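Local coordinates for protein GNA33 (Neisseria gonorrhoeae FA 1090, PDB 2G5D) that probably cleaves peptidoglycan exolytically between N-acetylmuramic acid and N-acetylglucosamine, forming a 1,6-anhydro bond in the N-acetylmuramic acid residue, at residues L67-L72 and D80-A85; G116-Y121 and V355-P360; K278-L283 and P299-E304; G328-P333 and I347-P352. All blocks are in the same frame, centred on the assembly; numbering follows the deposited sequence.

Overall arrangement
Three contacts gather in one region; the fourth stands apart. Interactions 1 and 4 touch, with centres about 11 Å apart: N71 ND2 of helix 58-72 lies 2.8 Å from L330 O, a probable hydrogen bond, and L72 CD2 packs against the carbonyl O of L349. Interaction 2 is about 18 Å from interaction 4, centre to centre, and segment 347-352 runs into strand 352-358, which carries V355 and T357. Interaction 3 falls between the two segments of interaction 2 in the sequence but about 31 Å from it, centre to centre, and about 48 Å from interaction 1. This separation is consistent with the two-domain design of MltA, whose interdomain groove probably receives peptidoglycan.

Interaction 1 (L67-L72 and D80-A85); sequences LGCANL and DVCAQA
The disulfide between C69 and C82 is a covalent staple between two consecutive helices, 58-72 and 79-86, across the short connection that joins them. Cysteine suits both places because each CB points at the partner helix, and the two CA atoms stand 5.6 Å apart. The bond from C69 SG to C82 SG measures 2.1 Å, with a dihedral of -76° about it, the left-handed sense. At both ends the sulfur lies anti to the carbonyl carbon and beside the backbone N (chi1 -75° at C69, -79° at C82), a position that a helix accommodates easily; the staple therefore meets the two helices in nearly the same way. L72, one turn after C69, adds an apolar flank, its CB 4.2 Å from C82 SG. This leaves the buried disulfide in apolar surroundings. An oxidised pair fits the periplasm, where a lipoprotein of this kind would be expected to work.

Around the staple, V81 and A85 of the second helix rest on F65 of the first. A85 O also accepts a hydrogen bond from R66 NE. From farther along the chain, helix 92-102 closes in with F98 against A85 and Y102 against V81.

Interaction 2 (G116-Y121 and V355-P360); sequences GTVTGY and VATAHP
V118 points its isopropyl group at two residues of the strand 352-358, V355 and T357, and meets them in different ways. With V355 the two branched side chains cross obliquely, and a single pair of methyls does the touching: V118 CG2 lies 3.9 Å from V355 CG1. With T357 the approach is tip to tip. There V118 CG2 is 4.0 Å from T357 CB and 3.9 Å from T357 OG1, so the same methyl serves both neighbours. It can do so because CG1 of V118 takes the place anti to the backbone N (chi1 -175°), which leaves CG2 beside that N. V355 and T357, two apart on an extended strand, offer their side chains on the same side, and their beta-branched shape suits such a backbone.

The hydroxyl of T357 does not depend on the valine: it is hydrogen-bonded to T404 OG1 and T405 O, which lets a polar atom sit beside a methyl. V118 also packs on Y387, and V355 on V385 and I370.

The segments are not sheet neighbours, as the 7.4 Å between V118 CA and T357 CA suggests. Strands 116-129 and 352-358 flank 403-413, each pairing antiparallel with it, and meet through V118, V355 and T357, which is consistent with the sheet closing round as in the double-psi beta-barrel clan of the 3D domain.

Interaction 3 (K278-L283 and P299-E304); sequences KGYLKL and PQRLAE
Y280 meets R301 and E304 in a mixed polar and aromatic contact at the surface, where the loop after helix 271-276 comes up to the start of helix 302-306. The phenol is the centre of it. The OH of Y280 donates to E304 OE2 at 2.8 Å, meeting the lone pair of that oxygen on its syn side, and the ring stands steeply to the carboxylate, with 69° between their planes. An extended glutamate suits this place: its first torsions, all close to trans, carry the carboxylate straight out from the helix to the tyrosine.

The other carboxylate oxygen, E304 OE1, takes a salt bridge from R301 NH1 at 2.7 Å, close to the guanidinium plane. Held at this edge, the guanidinium plane of R301 is 8° from that of the ring, although the two side chains cross at about a right angle. The overlap is of its methylene: R301 CD sits 4.0 Å from the centroid of the Y280 ring in a CH-pi contact, and the hydroxyl lies over the guanidinium face. The bend at chi2 of R301 (-95°) helps bring CD there. On the opposite ring face, K278 CB rests toward the rim.

E304 OE2 is gripped a second time by Y274 OH, and the nearby charges would probably favour the ionised carboxylate. Y274 also packs on Y280, while Y294 touches R301 and L281, so the loop-to-helix contact lies among helices 271-276, 288-297 and 302-306.

Interaction 4 (G328-P333 and I347-P352); sequences GALGTP and ITLGAP
L349 and L330 carry an apolar contact between two loop turns. L349 CD2 does much of the touching. It lies 3.9 Å from L330 CA and 4.2 Å from L330 CB, and it also rests against A329, 4.0 Å from the carbonyl O. The methyl thus lies against the backbone of the opposite turn. In return, L330 CD2 comes to 3.8 Å from G350 CA, where a glycine offers a bare CA to lie on. In both leucines the first torsion is nearly trans (chi1 -178° at L330, -170° at L349), which directs the branched end of each to the facing turn. A329, small, fits at the outer margin.

Hydrogen bonds hold the shapes within each loop. G331 N bonds to G328 O at 2.8 Å, closing a type I turn, and A351 N to T348 O, closing a type II turn. G350 occupies the third position of the latter with a positive phi of 102°, which glycine adopts readily.

Polar bonds fasten the loops outward. A329 N is bonded to D374 OD2; backbone bonds link L330 with Q373, and G350 and A351 with A372. Both turns are therefore tied to strand 365-375; segment 347-352 lies in the 3D domain, whose family belongs to the double-psi beta-barrel clan.

Interaction 1 (L67-L72 and D80-A85)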
# COMPACT_ATOMS: atom_id res chain seq x y z
N LEU A 67 -8.05 -7.53 -12.54
CA LEU A 67 -6.71 -6.95 -12.40
C LEU A 67 -5.80 -7.78 -11.47
O LEU A 67 -4.63 -8.03 -11.78
CB LEU A 67 -6.81 -5.48 -11.90
CG LEU A 67 -7.45 -4.42 -12.80
CD1 LEU A 67 -7.96 -3.19 -12.01
CD2 LEU A 67 -6.51 -3.97 -13.88
N GLY A 68 -6.33 -8.22 -10.33
CA GLY A 68 -5.57 -9.07 -9.42
C GLY A 68 -5.19 -10.42 -10.03
O GLY A 68 -4.13 -10.94 -9.74
N CYS A 69 -6.05 -10.95 -10.91
CA CYS A 69 -5.85 -12.25 -11.56
C CYS A 69 -4.63 -12.39 -12.45
O CYS A 69 -4.15 -13.51 -12.65
CB CYS A 69 -7.10 -12.71 -12.31
SG CYS A 69 -8.41 -13.32 -11.25
N ALA A 70 -4.10 -11.27 -12.97
CA ALA A 70 -2.84 -11.32 -13.75
C ALA A 70 -1.75 -12.09 -13.00
O ALA A 70 -0.93 -12.80 -13.60
CB ALA A 70 -2.34 -9.91 -14.12
N ASN A 71 -1.75 -11.97 -11.68
CA ASN A 71 -0.88 -12.78 -10.80
C ASN A 71 -1.63 -13.87 -10.01
O ASN A 71 -1.12 -14.99 -9.84
CB ASN A 71 -0.10 -11.88 -9.82
CG ASN A 71 1.07 -11.14 -10.47
OD1 ASN A 71 1.36 -11.29 -11.67
ND2 ASN A 71 1.77 -10.33 -9.68
N LEU A 72 -2.82 -13.55 -9.51
CA LEU A 72 -3.55 -14.47 -8.63
C LEU A 72 -3.91 -15.77 -9.35
O LEU A 72 -4.00 -16.82 -8.72
CB LEU A 72 -4.82 -13.79 -8.10
CG LEU A 72 -5.36 -13.95 -6.67
CD1 LEU A 72 -6.89 -14.01 -6.71
CD2 LEU A 72 -4.77 -15.09 -5.86
N ASP A 80 -9.38 -21.53 -11.81
CA ASP A 80 -10.75 -21.58 -12.32
C ASP A 80 -11.57 -20.28 -12.13
O ASP A 80 -12.20 -19.80 -13.08
CB ASP A 80 -11.50 -22.79 -11.73
CG ASP A 80 -11.23 -24.06 -12.49
OD1 ASP A 80 -11.68 -25.12 -12.01
OD2 ASP A 80 -10.58 -24.01 -13.57
N VAL A 81 -11.56 -19.72 -10.92
CA VAL A 81 -12.22 -18.41 -10.70
C VAL A 81 -11.61 -17.29 -11.56
O VAL A 81 -12.34 -16.48 -12.15
CB VAL A 81 -12.37 -17.99 -9.19
CG1 VAL A 81 -13.37 -18.93 -8.45
CG2 VAL A 81 -10.99 -17.90 -8.47
N CYS A 82 -10.29 -17.26 -11.66
CA CYS A 82 -9.63 -16.25 -12.51
C CYS A 82 -9.93 -16.41 -14.01
O CYS A 82 -10.19 -15.42 -14.70
CB CYS A 82 -8.13 -16.19 -12.23
SG CYS A 82 -7.79 -15.24 -10.73
N ALA A 83 -9.91 -17.65 -14.50
CA ALA A 83 -10.32 -17.92 -15.88
C ALA A 83 -11.78 -17.50 -16.10
O ALA A 83 -12.10 -16.82 -17.08
CB ALA A 83 -10.12 -19.40 -16.23
N GLN A 84 -12.64 -17.88 -15.17
CA GLN A 84 -14.08 -17.61 -15.29
C GLN A 84 -14.40 -16.11 -15.21
O GLN A 84 -15.33 -15.64 -15.87
CB GLN A 84 -14.85 -18.37 -14.21
CG GLN A 84 -16.36 -18.37 -14.42
CD GLN A 84 -16.76 -19.03 -15.74
OE1 GLN A 84 -16.08 -19.94 -16.21
NE2 GLN A 84 -17.86 -18.58 -16.33
N ALA A 85 -13.63 -15.39 -14.38
CA ALA A 85 -13.72 -13.93 -14.29
C ALA A 85 -13.56 -13.29 -15.67
O ALA A 85 -14.20 -12.29 -15.95
CB ALA A 85 -12.68 -13.36 -13.30

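Interaction 2 (G116-Y121 and V355-P360)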
# COMPACT_ATOMS: atom_id res chain seq x y z
N GLY A 116 -14.08 -4.08 13.60
CA GLY A 116 -12.67 -3.77 13.38
C GLY A 116 -12.47 -2.37 12.83
O GLY A 116 -13.38 -1.54 12.85
N THR A 117 -11.27 -2.11 12.33
CA THR A 117 -10.89 -0.76 11.96
C THR A 117 -10.67 -0.61 10.46
O THR A 117 -9.98 -1.41 9.83
CB THR A 117 -9.65 -0.26 12.78
OG1 THR A 117 -9.98 -0.23 14.18
CG2 THR A 117 -9.23 1.16 12.34
N VAL A 118 -11.32 0.40 9.90
CA VAL A 118 -11.13 0.82 8.52
C VAL A 118 -10.48 2.20 8.48
O VAL A 118 -10.99 3.16 9.07
CB VAL A 118 -12.45 0.78 7.69
CG1 VAL A 118 -12.17 1.12 6.19
CG2 VAL A 118 -13.10 -0.61 7.78
N THR A 119 -9.34 2.26 7.81
CA THR A 119 -8.67 3.52 7.48
C THR A 119 -8.61 3.66 5.96
O THR A 119 -9.08 2.77 5.21
CB THR A 119 -7.27 3.61 8.10
OG1 THR A 119 -6.55 2.40 7.82
CG2 THR A 119 -7.36 3.79 9.61
N GLY A 120 -8.03 4.76 5.49
CA GLY A 120 -7.99 5.04 4.06
C GLY A 120 -6.63 5.48 3.55
O GLY A 120 -5.88 6.16 4.25
N TYR A 121 -6.28 5.06 2.35
CA TYR A 121 -5.06 5.55 1.71
C TYR A 121 -5.32 5.90 0.27
O TYR A 121 -6.39 5.58 -0.26
CB TYR A 121 -3.89 4.57 1.86
CG TYR A 121 -3.94 3.25 1.11
CD1 TYR A 121 -2.99 2.94 0.14
CD2 TYR A 121 -4.91 2.27 1.43
CE1 TYR A 121 -3.01 1.71 -0.52
CE2 TYR A 121 -4.93 1.05 0.78
CZ TYR A 121 -3.99 0.78 -0.19
OH TYR A 121 -4.04 -0.44 -0.82
N VAL A 355 -16.73 -5.10 2.75
CA VAL A 355 -16.52 -4.18 3.86
C VAL A 355 -17.79 -3.37 4.07
O VAL A 355 -18.26 -2.68 3.17
CB VAL A 355 -15.29 -3.22 3.64
CG1 VAL A 355 -15.06 -2.29 4.86
CG2 VAL A 355 -14.06 -4.02 3.40
N ALA A 356 -18.35 -3.55 5.26
CA ALA A 356 -19.44 -2.77 5.79
C ALA A 356 -18.88 -1.72 6.76
O ALA A 356 -18.40 -2.05 7.85
CB ALA A 356 -20.44 -3.69 6.52
N THR A 357 -18.94 -0.45 6.36
CA THR A 357 -18.39 0.61 7.20
C THR A 357 -19.18 1.91 7.07
O THR A 357 -20.36 1.90 6.72
CB THR A 357 -16.82 0.74 7.01
OG1 THR A 357 -16.28 1.70 7.93
CG2 THR A 357 -16.42 1.08 5.58
N ALA A 358 -18.55 3.03 7.41
CA ALA A 358 -19.14 4.34 7.20
C ALA A 358 -18.27 5.17 6.26
O ALA A 358 -17.04 5.15 6.36
CB ALA A 358 -19.34 5.06 8.52
N HIS A 359 -18.92 5.88 5.33
CA HIS A 359 -18.25 6.84 4.46
C HIS A 359 -17.52 7.91 5.29
O HIS A 359 -18.14 8.53 6.15
CB HIS A 359 -19.25 7.47 3.49
CG HIS A 359 -18.61 8.25 2.39
ND1 HIS A 359 -18.07 9.51 2.58
CD2 HIS A 359 -18.44 7.96 1.08
CE1 HIS A 359 -17.58 9.95 1.44
NE2 HIS A 359 -17.80 9.04 0.51
N PRO A 360 -16.20 8.11 5.06
CA PRO A 360 -15.35 9.02 5.85
C PRO A 360 -15.76 10.50 5.92
O PRO A 360 -15.29 11.21 6.81
CB PRO A 360 -13.96 8.89 5.20
CG PRO A 360 -14.21 8.33 3.86
CD PRO A 360 -15.41 7.43 4.01

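Interaction 3 (K278-L283 and P299-E304)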
# COMPACT_ATOMS: atom_id res chain seq x y z
N LYS A 278 7.52 20.28 19.54
CA LYS A 278 8.68 21.14 19.30
C LYS A 278 8.60 22.64 19.65
O LYS A 278 9.64 23.26 19.86
CB LYS A 278 9.26 20.92 17.90
CG LYS A 278 10.42 19.94 17.87
CD LYS A 278 11.64 20.46 18.63
CE LYS A 278 12.68 19.37 18.84
NZ LYS A 278 14.07 19.90 18.87
N GLY A 279 7.42 23.27 19.68
CA GLY A 279 6.14 22.74 19.23
C GLY A 279 5.65 23.66 18.14
O GLY A 279 4.97 24.66 18.40
N TYR A 280 6.02 23.33 16.90
CA TYR A 280 5.82 24.19 15.74
C TYR A 280 4.38 24.26 15.28
O TYR A 280 3.89 25.33 14.93
CB TYR A 280 6.73 23.72 14.59
CG TYR A 280 8.18 23.59 14.99
CD1 TYR A 280 8.94 22.48 14.60
CD2 TYR A 280 8.81 24.58 15.76
CE1 TYR A 280 10.28 22.36 14.96
CE2 TYR A 280 10.14 24.47 16.14
CZ TYR A 280 10.87 23.36 15.74
OH TYR A 280 12.17 23.26 16.11
N LEU A 281 3.71 23.11 15.27
CA LEU A 281 2.28 23.04 15.01
C LEU A 281 1.60 22.23 16.11
O LEU A 281 2.27 21.50 16.84
CB LEU A 281 2.00 22.38 13.66
CG LEU A 281 2.19 23.17 12.37
CD1 LEU A 281 1.86 22.28 11.19
CD2 LEU A 281 1.33 24.43 12.35
N LYS A 282 0.28 22.37 16.23
CA LYS A 282 -0.52 21.46 17.04
C LYS A 282 -0.81 20.21 16.20
O LYS A 282 -0.92 20.29 14.97
CB LYS A 282 -1.81 22.15 17.50
CG LYS A 282 -1.58 23.41 18.32
CD LYS A 282 -2.79 23.80 19.14
CE LYS A 282 -2.43 24.90 20.14
NZ LYS A 282 -3.55 25.21 21.08
N LEU A 283 -0.93 19.05 16.86
CA LEU A 283 -1.12 17.76 16.17
C LEU A 283 -2.52 17.62 15.55
O LEU A 283 -3.01 16.51 15.34
CB LEU A 283 -0.80 16.59 17.11
CG LEU A 283 -0.57 15.19 16.53
CD1 LEU A 283 0.89 14.96 16.18
CD2 LEU A 283 -1.06 14.11 17.51
N PRO A 299 10.77 28.65 6.27
CA PRO A 299 11.85 27.96 5.54
C PRO A 299 13.06 27.58 6.42
O PRO A 299 13.81 26.67 6.06
CB PRO A 299 12.27 29.00 4.48
CG PRO A 299 11.78 30.33 5.02
CD PRO A 299 10.51 29.99 5.72
N GLN A 300 13.23 28.28 7.54
CA GLN A 300 14.32 28.00 8.49
C GLN A 300 14.19 26.66 9.26
O GLN A 300 15.13 26.24 9.95
CB GLN A 300 14.48 29.19 9.47
CG GLN A 300 13.60 29.16 10.73
CD GLN A 300 12.16 29.57 10.51
OE1 GLN A 300 11.77 29.98 9.41
NE2 GLN A 300 11.35 29.47 11.55
N ARG A 301 13.03 26.01 9.13
CA ARG A 301 12.78 24.74 9.81
C ARG A 301 12.61 23.52 8.90
O ARG A 301 12.42 22.41 9.40
CB ARG A 301 11.59 24.86 10.76
CG ARG A 301 11.79 25.87 11.87
CD ARG A 301 12.31 25.27 13.18
NE ARG A 301 12.72 26.31 14.12
CZ ARG A 301 13.89 26.35 14.75
NH1 ARG A 301 14.79 25.39 14.56
NH2 ARG A 301 14.18 27.35 15.58
N LEU A 302 12.69 23.75 7.58
CA LEU A 302 12.42 22.72 6.55
C LEU A 302 13.37 21.53 6.64
O LEU A 302 12.92 20.36 6.71
CB LEU A 302 12.56 23.33 5.15
CG LEU A 302 11.75 22.88 3.92
CD1 LEU A 302 12.64 22.79 2.68
CD2 LEU A 302 10.99 21.59 4.13
N ALA A 303 14.67 21.82 6.61
CA ALA A 303 15.71 20.78 6.65
C ALA A 303 15.61 19.94 7.93
O ALA A 303 15.53 18.71 7.88
CB ALA A 303 17.10 21.40 6.51
N GLU A 304 15.57 20.63 9.07
CA GLU A 304 15.45 20.01 10.39
C GLU A 304 14.31 18.99 10.50
O GLU A 304 14.50 17.87 10.99
CB GLU A 304 15.22 21.12 11.41
CG GLU A 304 15.01 20.68 12.84
CD GLU A 304 14.33 21.76 13.66
OE1 GLU A 304 14.59 22.95 13.40
OE2 GLU A 304 13.53 21.41 14.54

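Interaction 4 (G328-P333 and I347-P352)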
# COMPACT_ATOMS: atom_id res chain seq x y z
N GLY A 328 0.33 -2.83 -5.77
CA GLY A 328 0.32 -3.28 -4.38
C GLY A 328 1.05 -4.59 -4.12
O GLY A 328 1.81 -5.07 -4.97
N ALA A 329 0.79 -5.17 -2.94
CA ALA A 329 1.46 -6.39 -2.47
C ALA A 329 1.26 -7.58 -3.41
O ALA A 329 2.14 -8.43 -3.52
CB ALA A 329 0.98 -6.74 -1.09
N LEU A 330 0.10 -7.64 -4.08
CA LEU A 330 -0.18 -8.68 -5.06
C LEU A 330 0.62 -8.50 -6.37
O LEU A 330 0.71 -9.43 -7.21
CB LEU A 330 -1.70 -8.75 -5.33
CG LEU A 330 -2.38 -9.76 -6.27
CD1 LEU A 330 -1.91 -11.20 -6.04
CD2 LEU A 330 -3.92 -9.66 -6.16
N GLY A 331 1.19 -7.31 -6.54
CA GLY A 331 2.05 -7.05 -7.71
C GLY A 331 1.25 -6.55 -8.89
O GLY A 331 1.73 -6.55 -10.03
N THR A 332 0.01 -6.15 -8.61
CA THR A 332 -0.94 -5.70 -9.64
C THR A 332 -1.46 -4.28 -9.33
O THR A 332 -1.48 -3.86 -8.16
CB THR A 332 -2.14 -6.69 -9.82
OG1 THR A 332 -2.86 -6.84 -8.58
CG2 THR A 332 -1.65 -8.06 -10.31
N PRO A 333 -1.84 -3.52 -10.38
CA PRO A 333 -2.36 -2.15 -10.20
C PRO A 333 -3.72 -2.01 -9.46
O PRO A 333 -4.73 -2.62 -9.84
CB PRO A 333 -2.41 -1.61 -11.64
CG PRO A 333 -2.51 -2.83 -12.52
CD PRO A 333 -1.75 -3.90 -11.81
N ILE A 347 -6.08 -12.65 6.12
CA ILE A 347 -6.78 -12.55 4.83
C ILE A 347 -5.92 -13.13 3.71
O ILE A 347 -4.73 -12.83 3.63
CB ILE A 347 -7.18 -11.07 4.44
CG1 ILE A 347 -7.95 -10.37 5.58
CG2 ILE A 347 -7.93 -11.02 3.08
CD1 ILE A 347 -9.16 -11.13 6.11
N THR A 348 -6.54 -13.97 2.89
CA THR A 348 -5.86 -14.58 1.75
C THR A 348 -5.67 -13.48 0.70
O THR A 348 -6.62 -12.76 0.36
CB THR A 348 -6.67 -15.79 1.20
OG1 THR A 348 -6.85 -16.75 2.26
CG2 THR A 348 -5.92 -16.46 0.06
N LEU A 349 -4.44 -13.32 0.22
CA LEU A 349 -4.11 -12.21 -0.67
C LEU A 349 -4.76 -12.41 -2.04
O LEU A 349 -4.64 -13.46 -2.64
CB LEU A 349 -2.58 -11.98 -0.80
CG LEU A 349 -2.14 -10.68 -1.51
CD1 LEU A 349 -2.49 -9.41 -0.69
CD2 LEU A 349 -0.66 -10.74 -1.82
N GLY A 350 -5.47 -11.38 -2.50
CA GLY A 350 -6.23 -11.43 -3.75
C GLY A 350 -7.74 -11.61 -3.57
O GLY A 350 -8.50 -11.43 -4.53
N ALA A 351 -8.19 -11.96 -2.37
CA ALA A 351 -9.55 -12.37 -2.14
C ALA A 351 -10.52 -11.22 -2.26
O ALA A 351 -10.23 -10.12 -1.82
CB ALA A 351 -9.71 -13.04 -0.78
N PRO A 352 -11.69 -11.47 -2.87
CA PRO A 352 -12.78 -10.49 -2.70
C PRO A 352 -13.11 -10.29 -1.21
O PRO A 352 -13.13 -11.24 -0.42
CB PRO A 352 -13.93 -11.14 -3.49
CG PRO A 352 -13.23 -12.03 -4.52
CD PRO A 352 -12.05 -12.59 -3.77